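PDB 3V0R: major allergen Alt a 1 from Alternaria alternata, which may bind and inhibit the beta-glucanase activity of host plant thaumatin-like proteins, and forms a disulfide-linked beta-barrel homodimer. Local coordinates for residues Val15-Glu20 with Asp121-Leu126; Gly81-Gln86 with Val95-Leu100; Asn102-Gly107 with Phe114-Val119. All coordinates share one frame; numbering follows the deposited sequence.

Contact 1 (Val15-Glu20 with Asp121-Leu126); sequences VWKISE and DAYITL. With 8AC (8-aminooctanoic acid), chain L; SO4 (sulfate ion), chain B.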
loop_
_atom_site.group_PDB
_atom_site.type_symbol
_atom_site.label_atom_id
_atom_site.label_comp_id
_atom_site.label_asym_id
_atom_site.label_seq_id
_atom_site.Cartn_x
_atom_site.Cartn_y
_atom_site.Cartn_z
ATOM N N VAL A 15 -25.404 2.173 -8.517
ATOM C CA VAL A 15 -24.763 3.142 -9.401
ATOM C C VAL A 15 -23.596 3.837 -8.723
ATOM O O VAL A 15 -23.733 4.406 -7.610
ATOM C CB VAL A 15 -25.812 4.183 -9.857
ATOM C CG1 VAL A 15 -25.143 5.221 -10.794
ATOM C CG2 VAL A 15 -26.970 3.477 -10.575
ATOM N N TRP A 16 -22.420 3.727 -9.331
ATOM C CA TRP A 16 -21.183 4.302 -8.820
ATOM C C TRP A 16 -20.627 5.299 -9.774
ATOM O O TRP A 16 -20.834 5.155 -10.999
ATOM C CB TRP A 16 -20.156 3.229 -8.540
ATOM C CG TRP A 16 -20.489 2.245 -7.467
ATOM C CD1 TRP A 16 -21.486 2.305 -6.529
ATOM C CD2 TRP A 16 -19.791 0.979 -7.183
ATOM N NE1 TRP A 16 -21.439 1.211 -5.708
ATOM C CE2 TRP A 16 -20.427 0.395 -6.077
ATOM C CE3 TRP A 16 -18.732 0.319 -7.776
ATOM C CZ2 TRP A 16 -20.020 -0.823 -5.546
ATOM C CZ3 TRP A 16 -18.313 -0.873 -7.232
ATOM C CH2 TRP A 16 -18.986 -1.459 -6.168
ATOM N N LYS A 17 -19.871 6.288 -9.272
ATOM C CA LYS A 17 -19.271 7.327 -10.112
ATOM C C LYS A 17 -17.826 6.974 -10.309
ATOM O O LYS A 17 -17.153 6.593 -9.329
ATOM C CB LYS A 17 -19.343 8.644 -9.349
ATOM C CG LYS A 17 -18.770 9.823 -10.119
ATOM C CD LYS A 17 -18.977 11.115 -9.313
ATOM C CE LYS A 17 -17.771 11.338 -8.413
ATOM N NZ LYS A 17 -17.818 12.674 -7.714
ATOM N N ILE A 18 -17.342 7.100 -11.549
ATOM C CA ILE A 18 -15.977 6.843 -11.912
ATOM C C ILE A 18 -15.400 8.210 -12.288
ATOM O O ILE A 18 -15.983 8.998 -13.030
ATOM C CB ILE A 18 -15.797 5.877 -13.101
ATOM C CG1 ILE A 18 -16.636 4.624 -12.899
ATOM C CG2 ILE A 18 -14.286 5.609 -13.331
ATOM C CD1 ILE A 18 -16.162 3.668 -11.806
ATOM N N SER A 19 -14.259 8.519 -11.726
ATOM C CA SER A 19 -13.617 9.818 -11.948
ATOM C C SER A 19 -12.083 9.698 -11.826
ATOM O O SER A 19 -11.525 8.667 -11.384
ATOM C CB SER A 19 -14.101 10.884 -10.935
ATOM O OG SER A 19 -13.794 10.460 -9.623
ATOM N N GLU A 20 -11.418 10.781 -12.213
ATOM C CA GLU A 20 -9.922 10.854 -12.154
ATOM C C GLU A 20 -9.191 9.665 -12.801
ATOM O O GLU A 20 -8.204 9.090 -12.316
ATOM C CB GLU A 20 -9.450 11.215 -10.723
ATOM C CG GLU A 20 -10.285 12.218 -9.862
ATOM C CD GLU A 20 -10.963 13.510 -10.515
ATOM O OE1 GLU A 20 -12.059 13.727 -10.011
ATOM O OE2 GLU A 20 -10.480 14.361 -11.395
ATOM N N ASP A 121 -16.508 12.595 -15.848
ATOM C CA ASP A 121 -16.884 11.479 -14.998
ATOM C C ASP A 121 -17.761 10.518 -15.808
ATOM O O ASP A 121 -18.289 10.915 -16.836
ATOM C CB ASP A 121 -17.705 11.980 -13.826
ATOM C CG ASP A 121 -16.893 12.760 -12.805
ATOM O OD1 ASP A 121 -15.696 12.867 -12.861
ATOM O OD2 ASP A 121 -17.528 13.275 -11.874
ATOM N N ALA A 122 -17.895 9.275 -15.349
ATOM C CA ALA A 122 -18.785 8.274 -15.938
ATOM C C ALA A 122 -19.526 7.609 -14.785
ATOM O O ALA A 122 -19.034 7.575 -13.681
ATOM C CB ALA A 122 -17.989 7.194 -16.722
ATOM N N TYR A 123 -20.703 7.069 -15.062
ATOM C CA TYR A 123 -21.505 6.392 -14.078
ATOM C C TYR A 123 -21.707 4.963 -14.496
ATOM O O TYR A 123 -22.001 4.684 -15.687
ATOM C CB TYR A 123 -22.784 7.138 -13.922
ATOM C CG TYR A 123 -22.590 8.436 -13.214
ATOM C CD1 TYR A 123 -22.206 9.585 -13.904
ATOM C CD2 TYR A 123 -22.710 8.520 -11.819
ATOM C CE1 TYR A 123 -21.916 10.774 -13.191
ATOM C CE2 TYR A 123 -22.501 9.695 -11.133
ATOM C CZ TYR A 123 -22.110 10.808 -11.812
ATOM O OH TYR A 123 -21.895 11.929 -11.107
ATOM N N ILE A 124 -21.529 4.016 -13.600
ATOM C CA ILE A 124 -21.679 2.614 -13.990
ATOM C C ILE A 124 -22.902 2.071 -13.212
ATOM O O ILE A 124 -23.151 2.485 -12.049
ATOM C CB ILE A 124 -20.408 1.757 -13.660
ATOM C CG1 ILE A 124 -19.913 1.813 -12.214
ATOM C CG2 ILE A 124 -19.246 2.085 -14.584
ATOM C CD1 ILE A 124 -20.486 0.711 -11.281
ATOM N N THR A 125 -23.580 1.095 -13.788
ATOM C CA THR A 125 -24.669 0.362 -13.117
ATOM C C THR A 125 -24.262 -1.101 -12.969
ATOM O O THR A 125 -23.934 -1.826 -13.938
ATOM C CB THR A 125 -26.044 0.506 -13.866
ATOM O OG1 THR A 125 -26.412 1.873 -13.983
ATOM C CG2 THR A 125 -27.215 -0.288 -13.096
ATOM N N LEU A 126 -24.260 -1.584 -11.731
ATOM C CA LEU A 126 -23.974 -2.971 -11.447
ATOM C C LEU A 126 -25.209 -3.841 -11.646
ATOM O O LEU A 126 -26.246 -3.615 -11.033
ATOM C CB LEU A 126 -23.401 -3.108 -10.024
ATOM C CG LEU A 126 -22.066 -2.444 -9.750
ATOM C CD1 LEU A 126 -21.971 -2.155 -8.260
ATOM C CD2 LEU A 126 -20.950 -3.392 -10.184
HETATM N NAA 8AC L . -31.100 -2.486 0.560
HETATM O OAB 8AC L . -22.761 -3.724 -5.195
HETATM O OAC 8AC L . -21.699 -3.346 -3.375
HETATM C CAD 8AC L . -29.638 -2.561 0.428
HETATM C CAE 8AC L . -29.240 -1.938 -0.893
HETATM C CAF 8AC L . -27.819 -1.410 -0.871
HETATM C CAG 8AC L . -26.938 -2.420 -1.620
HETATM C CAH 8AC L . -25.820 -1.753 -2.336
HETATM C CAI 8AC L . -24.788 -2.829 -2.783
HETATM C CAJ 8AC L . -23.831 -2.233 -3.789
HETATM C CAK 8AC L . -22.667 -3.192 -4.113
HETATM S S SO4 B . -15.219 13.642 -5.112
HETATM O O1 SO4 B . -15.281 12.442 -6.016
HETATM O O2 SO4 B . -16.010 14.736 -5.749
HETATM O O3 SO4 B . -15.801 13.274 -3.782
HETATM O O4 SO4 B . -13.845 14.181 -4.889
HETATM O O HOH W 1 -13.145 12.676 -14.091
#
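The W16 indole carries L126 on one face: CD1 sits 3.6 Å from the centroid of the six-membered ring and 12° off its normal, a CH-pi contact displaced toward the rim. At the indole's edge, near its plane, the acid group of 8-aminooctanoic acid brings OAC to 3.7 Å from W16 CZ2, so W16 and L126 together form part of this ligand's pocket. The phenol of Y123 meets V15 CG1 at its edge, near the ring plane, while K17 runs alongside it in the same direction. The aliphatic stem of K17 follows the ring outward until CD reaches Y123 OH at 3.5 Å. Between these two sets of side chains, strand 15-25 pairs antiparallel with strand 114-128, the first strand of the barrel with the last. W16 and I124, then I18 and A122, each exchange two N-H···O bonds, the shortest from I18 N to A122 O at 2.8 Å. I124 directs CG1 between its own backbone N and carbonyl carbon (chi1 54°), which lays CD1 against W16 CB at 3.7 Å, and its CG2 reaches the I18 side chain. L84 of strand 81-87 and I38 of strand 33-40 add to this apolar side. The other side is more polar. A bend at chi3 (90°) takes K17 NZ to a sulfate, probably from the crystallisation liquor, with O1 at 3.1 Å; N109 of the second subunit also bonds K17 NZ. D121 OD2 lies 4.2 Å from K17 NZ, beyond a salt bridge but close enough that the charges should still attract. A water donates to D121 OD1, its oxygen 2.8 Å away, and accepts from the backbone N of E20.

Contact 2 (Gly81-Gln86 with Val95-Leu100); sequences GLLLKQ and VATATL. With 8AC (8-aminooctanoic acid), chain L.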
loop_
_atom_site.group_PDB
_atom_site.type_symbol
_atom_site.label_atom_id
_atom_site.label_comp_id
_atom_site.label_asym_id
_atom_site.label_seq_id
_atom_site.Cartn_x
_atom_site.Cartn_y
_atom_site.Cartn_z
ATOM N N GLY A 81 -12.896 1.343 -22.743
ATOM C CA GLY A 81 -13.988 0.699 -22.097
ATOM C C GLY A 81 -13.597 -0.023 -20.838
ATOM O O GLY A 81 -12.665 -0.796 -20.837
ATOM N N LEU A 82 -14.265 0.288 -19.771
ATOM C CA LEU A 82 -14.055 -0.326 -18.483
ATOM C C LEU A 82 -15.100 -1.394 -18.190
ATOM O O LEU A 82 -16.273 -1.178 -18.444
ATOM C CB LEU A 82 -14.210 0.746 -17.394
ATOM C CG LEU A 82 -14.169 0.283 -15.944
ATOM C CD1 LEU A 82 -12.801 -0.202 -15.518
ATOM C CD2 LEU A 82 -14.601 1.371 -14.958
ATOM N N LEU A 83 -14.669 -2.491 -17.591
ATOM C CA LEU A 83 -15.544 -3.533 -17.073
ATOM C C LEU A 83 -15.144 -3.810 -15.621
ATOM O O LEU A 83 -13.989 -3.935 -15.305
ATOM C CB LEU A 83 -15.325 -4.802 -17.898
ATOM C CG LEU A 83 -15.964 -6.084 -17.432
ATOM C CD1 LEU A 83 -17.453 -5.975 -17.404
ATOM C CD2 LEU A 83 -15.568 -7.313 -18.311
ATOM N N LEU A 84 -16.128 -3.785 -14.734
ATOM C CA LEU A 84 -15.944 -4.130 -13.311
ATOM C C LEU A 84 -16.670 -5.412 -12.996
ATOM O O LEU A 84 -17.706 -5.684 -13.581
ATOM C CB LEU A 84 -16.506 -3.016 -12.433
ATOM C CG LEU A 84 -15.901 -1.629 -12.541
ATOM C CD1 LEU A 84 -16.737 -0.587 -11.762
ATOM C CD2 LEU A 84 -14.462 -1.686 -11.964
ATOM N N LYS A 85 -16.180 -6.174 -12.027
ATOM C CA LYS A 85 -16.821 -7.342 -11.562
ATOM C C LYS A 85 -16.739 -7.443 -10.060
ATOM O O LYS A 85 -15.677 -7.217 -9.478
ATOM C CB LYS A 85 -16.153 -8.543 -12.178
ATOM C CG LYS A 85 -16.681 -9.851 -11.689
ATOM C CD LYS A 85 -16.011 -11.052 -12.335
ATOM C CE LYS A 85 -14.584 -11.229 -11.862
ATOM N NZ LYS A 85 -13.976 -12.512 -12.368
ATOM N N GLN A 86 -17.850 -7.787 -9.434
ATOM C CA GLN A 86 -17.945 -7.954 -7.985
ATOM C C GLN A 86 -18.666 -9.306 -7.710
ATOM O O GLN A 86 -19.866 -9.462 -8.007
ATOM C CB GLN A 86 -18.823 -6.794 -7.417
ATOM C CG GLN A 86 -18.851 -6.711 -5.870
ATOM C CD GLN A 86 -19.884 -5.781 -5.298
ATOM O OE1 GLN A 86 -20.694 -5.159 -6.009
ATOM N NE2 GLN A 86 -19.917 -5.709 -3.976
ATOM N N VAL A 95 -21.651 -7.278 -12.773
ATOM C CA VAL A 95 -20.745 -6.670 -13.713
ATOM C C VAL A 95 -21.245 -5.315 -14.086
ATOM O O VAL A 95 -22.410 -4.984 -13.817
ATOM C CB VAL A 95 -20.458 -7.496 -14.981
ATOM C CG1 VAL A 95 -19.812 -8.822 -14.646
ATOM C CG2 VAL A 95 -21.748 -7.727 -15.786
ATOM N N ALA A 96 -20.362 -4.444 -14.606
ATOM C CA ALA A 96 -20.765 -3.130 -14.980
ATOM C C ALA A 96 -19.809 -2.588 -16.021
ATOM O O ALA A 96 -18.606 -2.905 -15.960
ATOM C CB ALA A 96 -20.786 -2.138 -13.782
ATOM N N THR A 97 -20.305 -1.727 -16.904
ATOM C CA THR A 97 -19.426 -1.182 -17.924
ATOM C C THR A 97 -19.579 0.289 -18.099
ATOM O O THR A 97 -20.610 0.861 -17.817
ATOM C CB THR A 97 -19.615 -1.865 -19.338
ATOM O OG1 THR A 97 -20.912 -1.545 -19.876
ATOM C CG2 THR A 97 -19.382 -3.402 -19.307
ATOM N N ALA A 98 -18.524 0.900 -18.670
ATOM C CA ALA A 98 -18.565 2.293 -19.084
ATOM C C ALA A 98 -17.483 2.641 -20.054
ATOM O O ALA A 98 -16.544 1.889 -20.232
ATOM C CB ALA A 98 -18.424 3.211 -17.829
ATOM N N THR A 99 -17.592 3.798 -20.665
ATOM C CA THR A 99 -16.540 4.434 -21.414
ATOM C C THR A 99 -15.945 5.488 -20.487
ATOM O O THR A 99 -16.700 6.240 -19.839
ATOM C CB THR A 99 -17.073 5.139 -22.712
ATOM O OG1 THR A 99 -17.599 4.155 -23.632
ATOM C CG2 THR A 99 -15.937 5.868 -23.414
ATOM N N LEU A 100 -14.616 5.575 -20.441
ATOM C CA LEU A 100 -13.951 6.609 -19.594
ATOM C C LEU A 100 -13.237 7.566 -20.551
ATOM O O LEU A 100 -12.130 7.329 -20.963
ATOM C CB LEU A 100 -12.970 5.949 -18.652
ATOM C CG LEU A 100 -13.426 4.801 -17.805
ATOM C CD1 LEU A 100 -12.382 4.406 -16.785
ATOM C CD2 LEU A 100 -14.740 5.122 -17.043
HETATM N NAA 8AC L . -31.100 -2.486 0.560
HETATM O OAB 8AC L . -22.761 -3.724 -5.195
HETATM O OAC 8AC L . -21.699 -3.346 -3.375
HETATM C CAD 8AC L . -29.638 -2.561 0.428
HETATM C CAE 8AC L . -29.240 -1.938 -0.893
HETATM C CAF 8AC L . -27.819 -1.410 -0.871
HETATM C CAG 8AC L . -26.938 -2.420 -1.620
HETATM C CAH 8AC L . -25.820 -1.753 -2.336
HETATM C CAI 8AC L . -24.788 -2.829 -2.783
HETATM C CAJ 8AC L . -23.831 -2.233 -3.789
HETATM C CAK 8AC L . -22.667 -3.192 -4.113
#
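L82 with A98, and L84 with A96, form the hydrogen-bonded pairs of two antiparallel strands whose axes approach to 4.6 Å, at 163° between their N-to-C directions. This is a beta hairpin, strand 81-87 returning as strand 93-106, and it supplies two neighbouring staves of the barrel. Each of the two pairs is joined by reciprocal N-H···O bonds; CA-H···O contacts fill the step between them, from L83 and T97, and the steps beyond, from G81 and V95. The side chains then sort by face. L83 shares one side with V95 and T97. Its CG swings away from the backbone N (chi1 171°), carrying CD1 across the gap to T97 CG2 at 3.7 Å and V95 CB at 4.1 Å. The same methyl also lies 3.6 Å from A96 O, so it rests on the partner backbone as well as between its side chains. K85 follows on this face, but its amino end leads away from the hairpin to a cation-pi interaction with W62. The other face pairs large residues with small ones: L82 and L84 stand opposite A98 and A96, whose short side chains let I124 of strand 114-128 pack close over them. L82 meets an apolar partner across the hairpin further along, where L100 leans back and sets CD1 at 4.1 Å from L82 CB; F73 lies against L82 and L84. At the far end Q86 extends its chain toward 8-aminooctanoic acid, beside W16 and M71. There the amide donates from Q86 NE2 to the ligand oxygen OAC, a bond of 3.0 Å with an angle of 150° at the hydrogen.

Contact 3 (Asn102-Gly107 with Phe114-Val119); sequences NYCRAG and FVCQGV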
loop_
_atom_site.group_PDB
_atom_site.type_symbol
_atom_site.label_atom_id
_atom_site.label_comp_id
_atom_site.label_asym_id
_atom_site.label_seq_id
_atom_site.Cartn_x
_atom_site.Cartn_y
_atom_site.Cartn_z
ATOM N N ASN A 102 -11.017 10.233 -22.173
ATOM C CA ASN A 102 -9.767 10.795 -21.713
ATOM C C ASN A 102 -8.956 11.467 -22.819
ATOM O O ASN A 102 -9.248 11.275 -24.012
ATOM C CB ASN A 102 -8.994 9.684 -21.034
ATOM C CG ASN A 102 -8.592 8.585 -21.989
ATOM O OD1 ASN A 102 -7.565 8.684 -22.616
ATOM N ND2 ASN A 102 -9.444 7.590 -22.175
ATOM N N TYR A 103 -7.981 12.274 -22.434
ATOM C CA TYR A 103 -7.104 12.952 -23.371
ATOM C C TYR A 103 -5.657 12.602 -23.062
ATOM O O TYR A 103 -5.271 12.643 -21.853
ATOM C CB TYR A 103 -7.323 14.458 -23.221
ATOM C CG TYR A 103 -6.496 15.246 -24.188
ATOM C CD1 TYR A 103 -6.761 15.190 -25.551
ATOM C CD2 TYR A 103 -5.433 16.024 -23.752
ATOM C CE1 TYR A 103 -5.977 15.905 -26.472
ATOM C CE2 TYR A 103 -4.649 16.750 -24.650
ATOM C CZ TYR A 103 -4.931 16.679 -26.002
ATOM O OH TYR A 103 -4.136 17.383 -26.880
ATOM N N CYS A 104 -4.874 12.204 -24.075
ATOM C CA CYS A 104 -3.472 11.870 -23.913
ATOM C C CYS A 104 -2.580 12.960 -24.451
ATOM O O CYS A 104 -2.837 13.536 -25.526
ATOM C CB CYS A 104 -3.077 10.545 -24.638
ATOM S SG CYS A 104 -4.105 9.128 -24.157
ATOM N N ARG A 105 -1.496 13.239 -23.748
ATOM C CA ARG A 105 -0.528 14.249 -24.238
ATOM C C ARG A 105 0.871 13.794 -23.817
ATOM O O ARG A 105 1.021 13.023 -22.831
ATOM C CB ARG A 105 -0.896 15.635 -23.654
ATOM C CG ARG A 105 -0.341 15.911 -22.271
ATOM C CD ARG A 105 -0.764 17.275 -21.686
ATOM N NE ARG A 105 0.074 18.443 -22.105
ATOM C CZ ARG A 105 -0.326 19.543 -22.788
ATOM N NH1 ARG A 105 0.581 20.492 -23.057
ATOM N NH2 ARG A 105 -1.603 19.719 -23.204
ATOM N N ALA A 106 1.881 14.298 -24.514
ATOM C CA ALA A 106 3.293 13.938 -24.246
ATOM C C ALA A 106 3.641 14.146 -22.773
ATOM O O ALA A 106 3.313 15.177 -22.137
ATOM C CB ALA A 106 4.249 14.726 -25.178
ATOM N N GLY A 107 4.252 13.129 -22.175
ATOM C CA GLY A 107 4.550 13.166 -20.737
ATOM C C GLY A 107 5.945 13.638 -20.385
ATOM O O GLY A 107 6.209 13.899 -19.230
ATOM N N PHE A 114 3.382 9.073 -23.322
ATOM C CA PHE A 114 2.131 9.808 -23.257
ATOM C C PHE A 114 1.455 9.516 -21.946
ATOM O O PHE A 114 1.551 8.399 -21.439
ATOM C CB PHE A 114 1.198 9.412 -24.403
ATOM C CG PHE A 114 1.594 10.033 -25.688
ATOM C CD1 PHE A 114 1.023 11.234 -26.092
ATOM C CD2 PHE A 114 2.593 9.474 -26.455
ATOM C CE1 PHE A 114 1.455 11.855 -27.261
ATOM C CE2 PHE A 114 3.019 10.076 -27.645
ATOM C CZ PHE A 114 2.440 11.275 -28.041
ATOM N N VAL A 115 0.834 10.540 -21.384
ATOM C CA VAL A 115 0.044 10.387 -20.192
ATOM C C VAL A 115 -1.387 10.824 -20.536
ATOM O O VAL A 115 -1.580 11.799 -21.277
ATOM C CB VAL A 115 0.660 11.139 -19.000
ATOM C CG1 VAL A 115 1.977 10.485 -18.583
ATOM C CG2 VAL A 115 0.890 12.606 -19.342
ATOM N N CYS A 116 -2.377 10.064 -20.043
ATOM C CA CYS A 116 -3.777 10.231 -20.347
ATOM C C CYS A 116 -4.519 10.575 -19.061
ATOM O O CYS A 116 -4.217 10.003 -18.015
ATOM C CB CYS A 116 -4.374 8.921 -20.949
ATOM S SG CYS A 116 -3.334 8.336 -22.315
ATOM N N GLN A 117 -5.432 11.531 -19.086
ATOM C CA GLN A 117 -6.248 11.760 -17.942
ATOM C C GLN A 117 -7.719 11.975 -18.328
ATOM O O GLN A 117 -8.004 12.456 -19.448
ATOM C CB GLN A 117 -5.678 12.934 -17.075
ATOM C CG GLN A 117 -5.650 14.239 -17.863
ATOM C CD GLN A 117 -4.962 15.467 -17.158
ATOM O OE1 GLN A 117 -3.762 15.423 -16.748
ATOM N NE2 GLN A 117 -5.763 16.559 -16.964
ATOM N N GLY A 118 -8.616 11.568 -17.413
ATOM C CA GLY A 118 -10.046 11.637 -17.654
ATOM C C GLY A 118 -10.453 13.111 -17.923
ATOM O O GLY A 118 -9.854 14.058 -17.357
ATOM N N VAL A 119 -11.387 13.287 -18.850
ATOM C CA VAL A 119 -11.974 14.598 -19.139
ATOM C C VAL A 119 -13.425 14.715 -18.674
ATOM O O VAL A 119 -13.997 15.799 -18.712
ATOM C CB VAL A 119 -11.833 14.984 -20.610
ATOM C CG1 VAL A 119 -10.360 15.062 -20.971
ATOM C CG2 VAL A 119 -12.587 14.038 -21.533
#
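C104 and C116 press together more closely than any other pair here, their CA atoms 3.9 Å apart and their sulfur atoms bonded at 2.1 Å. Both cysteines tuck SG beside their own backbone N, and the bridge closes with a chi3 of 101°, forming a compact knob on one face. Two side chains lodge on either side of it along the strands, F114 toward one end and N102 toward the other. F114 turns its ring against the opposite strand, where CD1 settles 3.4 Å from R105 C and 3.6 Å from A106 N. The ring's edge points at the backbone of C104, so the phenyl fills the step between C104 and A106. N102 bends across its partner strand: CB comes to 3.3 Å from Q117 O, and OD1 to 3.6 Å from C116 CB. The N102 amide nitrogen is held by L100 O, which fixes the group beside the disulfide. The framework is the beta hairpin of strands 93-106 and 114-128, and the disulfide spans one of its non-hydrogen-bonded pairs. Y103 with Q117 and R105 with V115 flank it as hydrogen-bonded pairs, two N-H···O bonds in each. Beyond the N102-G118 pair V119 leans toward the other strand, its CG1 resting on Y103 CB at 3.8 Å, while the Y103 ring leads away from the partner strand. Y103, R105 and Q117 instead meet the second subunit: Y103 packs on its R105, and R105 on its Q117. Q117 NE2 makes a weak hydrogen bond to V115 O of that subunit, and its counterpart there returns the bond to V115 O of this chain.

All three contacts are antiparallel pairings within one barrel sheet. Contacts 1 and 3 share strand 114-128; contacts 2 and 3 share its neighbour, strand 93-106. The centre of contact 2 is about 6 Å from that of the chain and that of contact 3 about 15 Å, so the first belongs more to the core and the last to the surface, although each is only partly buried. Contacts 1 and 2 touch directly, I124 CG2 against A98 CB, and both reach 8-aminooctanoic acid. Contact 3 relies on a covalent bridge and faces the second subunit largely through polar side chains. Contact 1 has an apolar inner side, like contact 2, and polar and charged groups where the second subunit approaches.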